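Putative NADH Oxidase (PDB 3E10) probably acts as an FMN-dependent oxidoreductase of the nitroreductase family, working as a two-chain assembly. Local coordinates at residues E25-A30 with A105-G110; A73-A78 with E128-K133; E98-E103 with C140-G145; G115-P118 with R122-N125. All blocks are in the same frame, centred on the assembly; numbering follows the deposited sequence. Where two conformers were deposited one is given.

Interaction 1: E25-A30 with A105-G110; sequences EKLLRA and AYLDLG
Leu107 meets Lys26 and Leu27 through aliphatic branches alone, where helix 21-32 packs against the C-terminal end of helix 89-106, a Schellman motif. The flat group nearby, the Arg29 guanidinium, turns its edge to Glu25, one turn back on its own helix. Glu25 OE2 lies in the guanidinium plane and takes two N-H groups, from Arg29 NE at 2.9 Å and from Arg29 NH2 at 3.0 Å. Both donors reach the oxygen from the same face of the carboxylate. Phe158 of the second subunit makes a cation-pi contact with Arg29, which ties this salt bridge to the dimer interface.

In the Schellman motif Asp108 has positive phi and is the C-prime residue. Leu109 N bonds back to Ala104 O, and Asp108 N to Ala105 O. Leu107 and Leu109, before and after Asp108, both start out toward helix 21-32.

Lys26 serves with its aliphatic part. Its CB is 3.9 Å from Leu107 CD1, and its CD is 4.1 Å from Leu107 CD2. The two side chains cross at about a right angle. The amine lies beyond a bend at chi4.

Leu27 is buried. Its CG stands beside the backbone N (chi1 -66°), and this brings the methyls to the helix end although CB does not aim there. Leu27 also packs on Leu72 and Ile74 of strand 72-79. Leu109 packs on Val19 and Tyr146 as well. The two branches of Leu27 divide the work: CD2 is 4.2 Å from Leu107 CD1, while CD1 is 4.3 Å from Leu109 CD1.

Interaction 2: A73-A78 with E128-K133; sequences AIVLLA and EMFNLK
Strand 73-78 and the chain leaving helix 120-129 run past each other at side-chain distance, with CA atoms 10.1 Å apart at Val75 and Phe130 and 9.9 Å apart at Leu77 and Leu132. Val75 and Leu77 on the strand, and Phe130 and Leu132 on the other segment, are each two positions apart, so two side-chain pairs form.

In the first pair, the ring of Phe130 reaches the strand with its far end. Phe130 CZ is 3.9 Å from Val75 CG2, and Phe130 CE2 is 4.0 Å from the same methyl. The methyl sits at an oblique position on the ring. Val75 offers this branch because CG1 points anti to the backbone N (chi1 -174°), which leaves CG2 beside it.

In the second pair a single methyl on each side does the touching. Leu77 CD2 is 3.9 Å from Leu132 CD1. All of it is apolar packing.

A Schellman motif ends the helix here, with Asn131 (positive phi) as C-prime residue and Leu132 N bonded back to Lys127 O. Phe130 and Leu132, before and after it, both start out toward the strand.

Val75 and Leu77 belong to the sheet face turned from helix 89-106, which Leu76 meets on the other face. Ile46 of strand 43-48 touches both Phe130 and Leu77. Leu132 rests on Pro138 of strand 136-145, and Tyr168 of the second subunit packs on Leu77 and Leu132.

Interaction 3: E98-E103 with C140-G145; sequences ENILLE and CVISVG
Ile142 projects from strand 140-145 between Ile100 and Leu101 of helix 98-103, and both of its branches are used. CD1 goes to Ile100. CG2 goes to Leu101. The chains come closest at Leu101 and Ile142, whose CA atoms are 8.2 Å apart.

Ile142 has CG1 beside the backbone N (chi1 -62°) and an extended chi2 of 171°. The ethyl arm is therefore straight and carries CD1 forward to the helix. There CD1 meets Ile100 at three atoms: CB, CG2 and CD1 of Ile100 each lie 3.9 Å from it. Ile100 has nearly the same conformation, so its CG2 and its own CD1 lie around the incoming methyl.

Leu101 behaves differently. Its CG lies beside the backbone N (chi1 -63°), and the end of the chain comes nearer the strand than the direction of CB suggests. Leu101 CD2 lies 3.9 Å from Ile142 CG2. Each leucine or isoleucine here crosses its partner obliquely.

Leu76 of strand 72-79 touches both Ile100 and Ile142 and extends the apolar layer. On the other flank Leu101 rests on Ala111 and Trp113 of strand 110-115 and on Arg8, an FMN-binding residue.

The contact is buried and made of aliphatic carbon only, methyls and the Ile100 CB methine. At this point the helix is probably held on the sheet by shape and exclusion of water, with the side chain of Leu101 about 6 Å from the bound FMN.

Interaction 4: G115-P118 with R122-N125; sequences GAQP and RVKN. With FMN (flavin mononucleotide), chain L; EDO (1,2-ethanediol), chain P; EDO (1,2-ethanediol), chain N.
Arg122 runs alongside Ala116 and Gly115 toward the flavin. Its CB lies 4.0 Å from Ala116 CA. CG and CD continue in an extended chain: CG passes O1 of one ethanediol, and CD lies near Gly115 O. NE bonds the O1 of that same ethanediol. At the tip, NH1 gives a hydrogen bond to Gly115 O at 3.0 Å, with the donor 60° out of the carbonyl plane. NH1 also bonds O1 of the second ethanediol at 2.8 Å, and NH2 bonds its O2.

Val123 packs on the next part of the loop. Its CG2 is 3.7 Å from Gln117 OE1 and also 3.7 Å from Gln117 CA. Gln117 NE2 bonds Glu90, and Gln117 O receives Gln91 NE2 of the second subunit.

Gly115 N donates to FMN O4 at 3.3 Å and lies 3.1 Å from FMN N5. Tyr63, another FMN-binding residue, packs on Arg122.

The ethanediols probably come from the crystallisation liquor. The one held by NH1 and NH2 lies beside FMN O4; such molecules often mark pockets. The chemistry implies a positive group held 3.9 Å from FMN O4, measured to Arg122 NH1, where it may polarise that carbonyl, while Gly115 N donates to the same oxygen.

Overall arrangement
Interaction 3 packs helix 89-106 on one face of the antiparallel sheet, and interaction 2 lies on the other. Interaction 1 joins helix 21-32 to the end of helix 89-106; its centre is about 8 Å from that of interaction 3. Interactions 2 and 3 use the neighbouring strands 72-79 and 136-145, centres about 15 Å apart. Interactions 2 and 4 share helix 120-129, centres about 10 Å apart. Along the chain the segments of interactions 1, 2 and 3 alternate. Interaction 4 is local, within the span bridged by interactions 2 and 3. Its centre is about 24 Å from that of interaction 1. All four touch the second subunit, consistent with a core and a flavin pocket that both border the dimer interface.

Interaction 1: E25-A30 with A105-G110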
loop_
_atom_site.group_PDB
_atom_site.type_symbol
_atom_site.label_atom_id
_atom_site.label_comp_id
_atom_site.label_asym_id
_atom_site.label_seq_id
_atom_site.Cartn_x
_atom_site.Cartn_y
_atom_site.Cartn_z
ATOM N N GLU B 25 3.814 -7.251 17.776
ATOM C CA GLU B 25 3.737 -5.819 18.039
ATOM C C GLU B 25 4.388 -4.996 16.927
ATOM O O GLU B 25 3.869 -3.951 16.516
ATOM C CB GLU B 25 4.377 -5.468 19.387
ATOM C CG GLU B 25 4.194 -3.990 19.738
ATOM C CD GLU B 25 4.630 -3.627 21.125
ATOM O OE1 GLU B 25 4.145 -4.249 22.092
ATOM O OE2 GLU B 25 5.452 -2.705 21.221
ATOM N N LYS B 26 5.550 -5.430 16.468
ATOM C CA LYS B 26 6.237 -4.749 15.384
ATOM C C LYS B 26 5.408 -4.710 14.096
ATOM O O LYS B 26 5.430 -3.716 13.380
ATOM C CB LYS B 26 7.602 -5.395 15.136
ATOM C CG LYS B 26 8.571 -5.124 16.284
ATOM C CD LYS B 26 9.709 -6.093 16.348
ATOM C CE LYS B 26 10.716 -5.620 17.372
ATOM N NZ LYS B 26 11.390 -4.366 16.901
ATOM N N LEU B 27 4.704 -5.800 13.787
ATOM C CA LEU B 27 3.834 -5.784 12.597
ATOM C C LEU B 27 2.754 -4.702 12.702
ATOM O O LEU B 27 2.447 -4.010 11.725
ATOM C CB LEU B 27 3.186 -7.147 12.401
ATOM C CG LEU B 27 4.116 -8.321 12.056
ATOM C CD1 LEU B 27 3.345 -9.661 12.098
ATOM C CD2 LEU B 27 4.857 -8.116 10.755
ATOM N N LEU B 28 2.165 -4.577 13.888
ATOM C CA LEU B 28 1.101 -3.626 14.119
ATOM C C LEU B 28 1.627 -2.200 14.146
ATOM O O LEU B 28 0.971 -1.292 13.643
ATOM C CB LEU B 28 0.363 -3.967 15.416
ATOM C CG LEU B 28 -0.432 -5.270 15.305
ATOM C CD1 LEU B 28 -0.782 -5.781 16.735
ATOM C CD2 LEU B 28 -1.635 -5.116 14.422
ATOM N N ARG B 29 2.819 -2.010 14.722
ATOM C CA ARG B 29 3.471 -0.730 14.653
ATOM C C ARG B 29 3.727 -0.323 13.200
ATOM O O ARG B 29 3.521 0.839 12.827
ATOM C CB ARG B 29 4.788 -0.745 15.463
ATOM C CG ARG B 29 4.551 -0.694 16.961
ATOM C CD ARG B 29 5.885 -0.688 17.729
ATOM N NE ARG B 29 5.662 -0.684 19.184
ATOM C CZ ARG B 29 5.352 0.388 19.904
ATOM N NH1 ARG B 29 5.250 1.606 19.338
ATOM N NH2 ARG B 29 5.159 0.260 21.205
ATOM N N ALA B 30 4.193 -1.260 12.385
ATOM C CA ALA B 30 4.484 -0.954 10.973
ATOM C C ALA B 30 3.205 -0.520 10.255
ATOM O O ALA B 30 3.210 0.479 9.518
ATOM C CB ALA B 30 5.130 -2.143 10.254
ATOM N N ALA B 105 8.508 -9.626 6.242
ATOM C CA ALA B 105 9.711 -10.096 5.548
ATOM C C ALA B 105 10.969 -9.666 6.319
ATOM O O ALA B 105 11.921 -10.468 6.479
ATOM C CB ALA B 105 9.722 -9.624 4.109
ATOM N N TYR B 106 10.977 -8.422 6.816
ATOM C CA TYR B 106 12.098 -7.913 7.622
ATOM C C TYR B 106 12.381 -8.793 8.849
ATOM O O TYR B 106 13.547 -9.011 9.210
ATOM C CB TYR B 106 11.825 -6.462 7.991
ATOM C CG TYR B 106 12.816 -5.886 8.962
ATOM C CD1 TYR B 106 14.087 -5.559 8.557
ATOM C CD2 TYR B 106 12.474 -5.696 10.291
ATOM C CE1 TYR B 106 15.021 -5.042 9.485
ATOM C CE2 TYR B 106 13.356 -5.175 11.189
ATOM C CZ TYR B 106 14.611 -4.852 10.792
ATOM O OH TYR B 106 15.488 -4.355 11.750
ATOM N N LEU B 107 11.314 -9.305 9.468
ATOM C CA LEU B 107 11.380 -10.151 10.650
ATOM C C LEU B 107 11.506 -11.643 10.345
ATOM O O LEU B 107 11.323 -12.462 11.219
ATOM C CB LEU B 107 10.128 -9.872 11.506
ATOM C CG LEU B 107 9.962 -8.441 12.008
ATOM C CD1 LEU B 107 8.584 -8.253 12.687
ATOM C CD2 LEU B 107 11.115 -8.021 12.955
ATOM N N ASP B 108 11.805 -11.986 9.099
ATOM C CA ASP B 108 12.022 -13.376 8.701
ATOM C C ASP B 108 10.750 -14.209 8.793
ATOM O O ASP B 108 10.782 -15.437 8.912
ATOM C CB ASP B 108 13.168 -14.015 9.517
ATOM C CG ASP B 108 14.478 -13.253 9.387
ATOM O OD1 ASP B 108 14.901 -12.995 8.258
ATOM O OD2 ASP B 108 15.062 -12.906 10.432
ATOM N N LEU B 109 9.615 -13.528 8.688
ATOM C CA LEU B 109 8.306 -14.159 8.664
ATOM C C LEU B 109 7.814 -14.210 7.221
ATOM O O LEU B 109 8.271 -13.440 6.364
ATOM C CB LEU B 109 7.319 -13.365 9.509
ATOM C CG LEU B 109 7.600 -13.312 11.009
ATOM C CD1 LEU B 109 6.669 -12.299 11.627
ATOM C CD2 LEU B 109 7.414 -14.675 11.639
ATOM N N GLY B 110 6.874 -15.113 6.975
ATOM C CA GLY B 110 6.107 -15.115 5.745
ATOM C C GLY B 110 4.701 -14.616 6.003
ATOM O O GLY B 110 4.143 -14.770 7.111
#

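Interaction 2: A73-A78 with E128-K133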
loop_
_atom_site.group_PDB
_atom_site.type_symbol
_atom_site.label_atom_id
_atom_site.label_comp_id
_atom_site.label_asym_id
_atom_site.label_seq_id
_atom_site.Cartn_x
_atom_site.Cartn_y
_atom_site.Cartn_z
ATOM N N ALA B 73 -3.119 -14.599 12.544
ATOM C CA ALA B 73 -3.885 -13.852 11.531
ATOM C C ALA B 73 -4.143 -12.448 12.035
ATOM O O ALA B 73 -4.396 -12.249 13.236
ATOM C CB ALA B 73 -5.235 -14.546 11.234
ATOM N N ILE B 74 -4.080 -11.473 11.126
ATOM C CA ILE B 74 -4.411 -10.084 11.471
ATOM C C ILE B 74 -5.522 -9.643 10.521
ATOM O O ILE B 74 -5.327 -9.618 9.299
ATOM C CB ILE B 74 -3.188 -9.132 11.370
ATOM C CG1 ILE B 74 -2.007 -9.688 12.184
ATOM C CG2 ILE B 74 -3.597 -7.698 11.838
ATOM C CD1 ILE B 74 -0.659 -8.904 11.993
ATOM N N VAL B 75 -6.692 -9.342 11.092
ATOM C CA VAL B 75 -7.804 -8.804 10.312
ATOM C C VAL B 75 -7.698 -7.275 10.310
ATOM O O VAL B 75 -7.666 -6.665 11.363
ATOM C CB VAL B 75 -9.167 -9.261 10.859
ATOM C CG1 VAL B 75 -10.342 -8.804 9.941
ATOM C CG2 VAL B 75 -9.218 -10.783 11.054
ATOM N N LEU B 76 -7.656 -6.683 9.114
ATOM C CA LEU B 76 -7.579 -5.236 8.937
ATOM C C LEU B 76 -8.994 -4.741 8.662
ATOM O O LEU B 76 -9.674 -5.251 7.784
ATOM C CB LEU B 76 -6.666 -4.876 7.756
ATOM C CG LEU B 76 -5.178 -4.745 8.085
ATOM C CD1 LEU B 76 -4.582 -6.057 8.512
ATOM C CD2 LEU B 76 -4.418 -4.163 6.884
ATOM N N LEU B 77 -9.376 -3.703 9.409
ATOM C CA LEU B 77 -10.683 -3.105 9.355
ATOM C C LEU B 77 -10.537 -1.597 9.318
ATOM O O LEU B 77 -9.535 -1.085 9.790
ATOM C CB LEU B 77 -11.476 -3.487 10.618
ATOM C CG LEU B 77 -11.475 -4.943 11.144
ATOM C CD1 LEU B 77 -11.920 -4.933 12.635
ATOM C CD2 LEU B 77 -12.454 -5.711 10.384
ATOM N N ALA B 78 -11.557 -0.906 8.814
ATOM C CA ALA B 78 -11.583 0.544 8.856
ATOM C C ALA B 78 -12.853 1.015 9.528
ATOM O O ALA B 78 -13.908 0.435 9.328
ATOM C CB ALA B 78 -11.521 1.132 7.443
ATOM N N GLU B 128 -20.003 -11.072 9.801
ATOM C CA GLU B 128 -20.775 -12.071 10.562
ATOM C C GLU B 128 -19.899 -12.810 11.577
ATOM O O GLU B 128 -20.283 -13.009 12.733
ATOM C CB GLU B 128 -21.411 -13.049 9.559
ATOM C CG GLU B 128 -22.667 -12.433 8.895
ATOM C CD GLU B 128 -23.284 -13.233 7.730
ATOM O OE1 GLU B 128 -22.911 -14.398 7.512
ATOM O OE2 GLU B 128 -24.135 -12.648 7.022
HETATM N N MSE B 129 -18.688 -13.167 11.159
HETATM C CA MSE B 129 -17.788 -13.921 12.025
HETATM C C MSE B 129 -17.415 -13.154 13.288
HETATM O O MSE B 129 -17.295 -13.730 14.357
HETATM C CB MSE B 129 -16.534 -14.321 11.245
HETATM C CG MSE B 129 -16.796 -15.445 10.267
HETATM SE SE MSE B 129 -15.279 -15.645 9.048
HETATM C CE MSE B 129 -15.429 -17.435 8.546
ATOM N N PHE B 130 -17.212 -11.847 13.150
ATOM C CA PHE B 130 -16.837 -11.004 14.259
ATOM C C PHE B 130 -17.978 -10.117 14.801
ATOM O O PHE B 130 -17.747 -9.303 15.692
ATOM C CB PHE B 130 -15.643 -10.137 13.817
ATOM C CG PHE B 130 -14.401 -10.949 13.535
ATOM C CD1 PHE B 130 -13.670 -11.488 14.581
ATOM C CD2 PHE B 130 -14.004 -11.203 12.222
ATOM C CE1 PHE B 130 -12.562 -12.262 14.328
ATOM C CE2 PHE B 130 -12.877 -11.975 11.963
ATOM C CZ PHE B 130 -12.153 -12.486 13.005
ATOM N N ASN B 131 -19.199 -10.343 14.307
ATOM C CA ASN B 131 -20.375 -9.541 14.630
ATOM C C ASN B 131 -20.074 -8.053 14.662
ATOM O O ASN B 131 -20.284 -7.385 15.652
ATOM C CB ASN B 131 -21.020 -9.991 15.933
ATOM C CG ASN B 131 -22.365 -9.360 16.131
ATOM O OD1 ASN B 131 -23.115 -9.204 15.164
ATOM N ND2 ASN B 131 -22.650 -8.912 17.371
ATOM N N LEU B 132 -19.538 -7.550 13.560
ATOM C CA LEU B 132 -19.068 -6.182 13.552
ATOM C C LEU B 132 -20.208 -5.175 13.525
ATOM O O LEU B 132 -21.210 -5.382 12.857
ATOM C CB LEU B 132 -18.172 -5.930 12.317
ATOM C CG LEU B 132 -16.917 -6.797 12.244
ATOM C CD1 LEU B 132 -16.177 -6.521 10.944
ATOM C CD2 LEU B 132 -16.037 -6.554 13.487
ATOM N N LYS B 133 -20.017 -4.075 14.231
ATOM C CA LYS B 133 -20.840 -2.872 14.090
ATOM C C LYS B 133 -20.854 -2.388 12.644
ATOM O O LYS B 133 -19.863 -2.530 11.927
ATOM C CB LYS B 133 -20.258 -1.743 14.926
ATOM C CG LYS B 133 -20.531 -1.793 16.405
ATOM C CD LYS B 133 -19.814 -0.658 17.146
ATOM C CE LYS B 133 -18.315 -0.920 17.345
ATOM N NZ LYS B 133 -17.955 -2.124 18.069
#

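Interaction 3: E98-E103 with C140-G145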
loop_
_atom_site.group_PDB
_atom_site.type_symbol
_atom_site.label_atom_id
_atom_site.label_comp_id
_atom_site.label_asym_id
_atom_site.label_seq_id
_atom_site.Cartn_x
_atom_site.Cartn_y
_atom_site.Cartn_z
ATOM N N GLU B 98 0.551 -3.236 3.135
ATOM C CA GLU B 98 1.856 -3.370 2.513
ATOM C C GLU B 98 2.935 -3.176 3.570
ATOM O O GLU B 98 3.935 -3.886 3.549
ATOM C CB GLU B 98 2.017 -2.395 1.332
ATOM C CG GLU B 98 3.384 -2.484 0.596
ATOM C CD GLU B 98 3.678 -3.837 -0.060
ATOM O OE1 GLU B 98 2.862 -4.772 0.046
ATOM O OE2 GLU B 98 4.778 -3.971 -0.672
ATOM N N ASN B 99 2.738 -2.225 4.489
ATOM C CA ASN B 99 3.717 -2.090 5.564
ATOM C C ASN B 99 3.840 -3.373 6.400
ATOM O O ASN B 99 4.936 -3.763 6.825
ATOM C CB ASN B 99 3.400 -0.921 6.478
ATOM C CG ASN B 99 3.870 0.413 5.929
ATOM O OD1 ASN B 99 4.301 0.535 4.766
ATOM N ND2 ASN B 99 3.786 1.440 6.783
ATOM N N ILE B 100 2.702 -3.978 6.722
ATOM C CA ILE B 100 2.748 -5.272 7.454
ATOM C C ILE B 100 3.545 -6.317 6.693
ATOM O O ILE B 100 4.368 -7.038 7.268
ATOM C CB ILE B 100 1.322 -5.783 7.807
ATOM C CG1 ILE B 100 0.606 -4.806 8.765
ATOM C CG2 ILE B 100 1.367 -7.184 8.352
ATOM C CD1 ILE B 100 -0.868 -5.128 8.954
ATOM N N LEU B 101 3.246 -6.448 5.392
ATOM C CA LEU B 101 3.918 -7.470 4.619
ATOM C C LEU B 101 5.419 -7.218 4.600
ATOM O O LEU B 101 6.206 -8.168 4.663
ATOM C CB LEU B 101 3.379 -7.495 3.198
ATOM C CG LEU B 101 1.903 -7.838 3.011
ATOM C CD1 LEU B 101 1.574 -7.760 1.525
ATOM C CD2 LEU B 101 1.511 -9.221 3.626
ATOM N N LEU B 102 5.828 -5.968 4.409
ATOM C CA LEU B 102 7.255 -5.669 4.385
ATOM C C LEU B 102 7.926 -5.908 5.732
ATOM O O LEU B 102 9.024 -6.462 5.794
ATOM C CB LEU B 102 7.482 -4.247 3.894
ATOM C CG LEU B 102 7.094 -3.981 2.435
ATOM C CD1 LEU B 102 7.095 -2.481 2.175
ATOM C CD2 LEU B 102 8.009 -4.733 1.438
ATOM N N GLU B 103 7.265 -5.487 6.803
ATOM C CA GLU B 103 7.793 -5.721 8.139
ATOM C C GLU B 103 7.895 -7.227 8.412
ATOM O O GLU B 103 8.866 -7.695 9.011
ATOM C CB GLU B 103 6.962 -5.027 9.191
ATOM C CG GLU B 103 7.481 -5.139 10.637
ATOM C CD GLU B 103 8.739 -4.333 10.930
ATOM O OE1 GLU B 103 9.143 -3.487 10.106
ATOM O OE2 GLU B 103 9.287 -4.533 12.034
ATOM N N CYS B 140 -9.192 -6.657 4.814
ATOM C CA CYS B 140 -8.482 -7.844 4.376
ATOM C C CYS B 140 -8.085 -8.645 5.603
ATOM O O CYS B 140 -8.239 -8.177 6.741
ATOM C CB CYS B 140 -7.246 -7.504 3.527
ATOM S SG CYS B 140 -5.791 -6.938 4.448
ATOM N N VAL B 141 -7.569 -9.836 5.364
ATOM C CA VAL B 141 -6.905 -10.620 6.411
ATOM C C VAL B 141 -5.490 -10.877 5.940
ATOM O O VAL B 141 -5.270 -11.139 4.764
ATOM C CB VAL B 141 -7.621 -11.947 6.675
ATOM C CG1 VAL B 141 -6.877 -12.762 7.741
ATOM C CG2 VAL B 141 -9.103 -11.745 7.041
ATOM N N ILE B 142 -4.519 -10.786 6.867
ATOM C CA ILE B 142 -3.132 -11.174 6.581
ATOM C C ILE B 142 -2.795 -12.405 7.434
ATOM O O ILE B 142 -2.912 -12.359 8.657
ATOM C CB ILE B 142 -2.164 -10.017 6.823
ATOM C CG1 ILE B 142 -2.484 -8.836 5.870
ATOM C CG2 ILE B 142 -0.698 -10.471 6.585
ATOM C CD1 ILE B 142 -1.755 -7.600 6.135
ATOM N N SER B 143 -2.467 -13.507 6.772
ATOM C CA SER B 143 -2.010 -14.688 7.494
ATOM C C SER B 143 -0.492 -14.573 7.594
ATOM O O SER B 143 0.157 -14.097 6.658
ATOM C CB SER B 143 -2.431 -15.989 6.825
ATOM O OG SER B 143 -1.972 -16.043 5.530
ATOM N N VAL B 144 0.061 -14.966 8.736
ATOM C CA VAL B 144 1.466 -14.747 9.049
ATOM C C VAL B 144 2.000 -16.000 9.770
ATOM O O VAL B 144 1.317 -16.603 10.592
ATOM C CB VAL B 144 1.652 -13.535 9.988
ATOM C CG1 VAL B 144 3.131 -13.266 10.242
ATOM C CG2 VAL B 144 1.005 -12.269 9.428
ATOM N N GLY B 145 3.241 -16.360 9.479
ATOM C CA GLY B 145 3.934 -17.429 10.190
ATOM C C GLY B 145 5.352 -17.596 9.680
ATOM O O GLY B 145 5.773 -16.911 8.772
#

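Interaction 4: G115-P118 with R122-N125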
loop_
_atom_site.group_PDB
_atom_site.type_symbol
_atom_site.label_atom_id
_atom_site.label_comp_id
_atom_site.label_asym_id
_atom_site.label_seq_id
_atom_site.Cartn_x
_atom_site.Cartn_y
_atom_site.Cartn_z
ATOM N N GLY B 115 -7.407 -10.877 0.217
ATOM C CA GLY B 115 -8.318 -9.792 -0.112
ATOM C C GLY B 115 -9.726 -10.037 0.421
ATOM O O GLY B 115 -10.204 -11.185 0.477
ATOM N N ALA B 116 -10.387 -8.973 0.826
ATOM C CA ALA B 116 -11.799 -9.039 1.239
ATOM C C ALA B 116 -12.618 -7.947 0.557
ATOM O O ALA B 116 -13.319 -8.215 -0.426
ATOM C CB ALA B 116 -11.926 -9.017 2.779
ATOM N N GLN B 117 -12.458 -6.707 1.013
ATOM C CA GLN B 117 -13.101 -5.550 0.394
ATOM C C GLN B 117 -12.679 -5.505 -1.088
ATOM O O GLN B 117 -11.497 -5.637 -1.374
ATOM C CB GLN B 117 -12.692 -4.271 1.102
ATOM C CG GLN B 117 -13.091 -2.969 0.438
ATOM C CD GLN B 117 -14.576 -2.667 0.541
ATOM O OE1 GLN B 117 -15.345 -3.417 1.137
ATOM N NE2 GLN B 117 -14.968 -1.542 -0.024
ATOM N N PRO B 118 -13.614 -5.210 -2.023
ATOM C CA PRO B 118 -15.056 -4.945 -1.916
ATOM C C PRO B 118 -15.916 -6.139 -2.289
ATOM O O PRO B 118 -17.091 -5.940 -2.646
ATOM C CB PRO B 118 -15.259 -3.857 -2.953
ATOM C CG PRO B 118 -14.355 -4.317 -4.070
ATOM C CD PRO B 118 -13.135 -4.932 -3.393
ATOM N N ARG B 122 -17.216 -11.875 0.842
ATOM C CA ARG B 122 -16.098 -11.932 1.788
ATOM C C ARG B 122 -16.285 -10.942 2.934
ATOM O O ARG B 122 -16.047 -11.259 4.114
ATOM C CB ARG B 122 -14.804 -11.645 1.042
ATOM C CG ARG B 122 -14.505 -12.681 0.021
ATOM C CD ARG B 122 -13.163 -12.467 -0.610
ATOM N NE ARG B 122 -12.947 -13.251 -1.819
ATOM C CZ ARG B 122 -11.857 -13.159 -2.562
ATOM N NH1 ARG B 122 -10.876 -12.354 -2.218
ATOM N NH2 ARG B 122 -11.773 -13.873 -3.675
ATOM N N VAL B 123 -16.697 -9.731 2.579
ATOM C CA VAL B 123 -16.948 -8.714 3.590
ATOM C C VAL B 123 -18.092 -9.173 4.523
ATOM O O VAL B 123 -18.036 -9.001 5.728
ATOM C CB VAL B 123 -17.274 -7.373 2.895
ATOM C CG1 VAL B 123 -17.891 -6.376 3.826
ATOM C CG2 VAL B 123 -15.974 -6.835 2.290
ATOM N N LYS B 124 -19.141 -9.745 3.930
ATOM C CA LYS B 124 -20.288 -10.227 4.695
ATOM C C LYS B 124 -19.819 -11.322 5.673
ATOM O O LYS B 124 -20.184 -11.312 6.861
ATOM C CB LYS B 124 -21.338 -10.742 3.713
ATOM C CG LYS B 124 -22.573 -11.415 4.385
ATOM C CD LYS B 124 -23.577 -11.741 3.290
ATOM C CE LYS B 124 -24.936 -12.255 3.800
ATOM N NZ LYS B 124 -24.791 -13.452 4.651
ATOM N N ASN B 125 -19.016 -12.255 5.173
ATOM C CA ASN B 125 -18.526 -13.336 6.046
ATOM C C ASN B 125 -17.710 -12.817 7.232
ATOM O O ASN B 125 -17.889 -13.257 8.353
ATOM C CB ASN B 125 -17.684 -14.332 5.274
ATOM C CG ASN B 125 -18.489 -15.200 4.332
ATOM O OD1 ASN B 125 -19.708 -15.356 4.504
ATOM N ND2 ASN B 125 -17.829 -15.774 3.349
HETATM N N1 FMN L . -3.304 -14.173 -2.371
HETATM C C2 FMN L . -4.081 -15.223 -1.976
HETATM O O2 FMN L . -3.585 -16.354 -1.872
HETATM N N3 FMN L . -5.398 -15.006 -1.671
HETATM C C4 FMN L . -6.021 -13.788 -1.835
HETATM O O4 FMN L . -7.230 -13.638 -1.539
HETATM C C4A FMN L . -5.224 -12.710 -2.223
HETATM N N5 FMN L . -5.784 -11.466 -2.329
HETATM C C5A FMN L . -4.963 -10.390 -2.660
HETATM C C6 FMN L . -5.542 -9.128 -2.755
HETATM C C7 FMN L . -4.775 -8.006 -3.088
HETATM C C7M FMN L . -5.386 -6.655 -3.108
HETATM C C8 FMN L . -3.397 -8.175 -3.297
HETATM C C8M FMN L . -2.487 -6.951 -3.431
HETATM C C9 FMN L . -2.832 -9.452 -3.197
HETATM C C9A FMN L . -3.596 -10.566 -2.900
HETATM N N10 FMN L . -3.053 -11.853 -2.825
HETATM C C10 FMN L . -3.855 -12.922 -2.450
HETATM C "C1'" FMN L . -1.611 -12.044 -3.043
HETATM C "C2'" FMN L . -1.299 -12.019 -4.548
HETATM O "O2'" FMN L . -1.745 -13.198 -5.215
HETATM C "C3'" FMN L . 0.214 -11.882 -4.748
HETATM O "O3'" FMN L . 0.604 -10.608 -4.265
HETATM C "C4'" FMN L . 0.677 -12.060 -6.206
HETATM O "O4'" FMN L . 0.481 -13.402 -6.644
HETATM C "C5'" FMN L . 2.140 -11.691 -6.440
HETATM O "O5'" FMN L . 3.023 -12.509 -5.662
HETATM P P FMN L . 3.961 -11.842 -4.553
HETATM O O1P FMN L . 4.735 -10.723 -5.202
HETATM O O2P FMN L . 3.098 -11.296 -3.462
HETATM O O3P FMN L . 4.862 -12.972 -4.111
HETATM C C1 EDO P . -15.718 -15.755 -2.534
HETATM O O1 EDO P . -15.776 -14.348 -2.574
HETATM C C2 EDO P . -14.376 -16.069 -1.931
HETATM O O2 EDO P . -13.549 -16.640 -2.940
HETATM C C1 EDO N . -8.222 -11.665 -4.797
HETATM O O1 EDO N . -8.470 -11.615 -3.382
HETATM C C2 EDO N . -8.797 -12.871 -5.516
HETATM O O2 EDO N . -8.912 -13.986 -4.651
#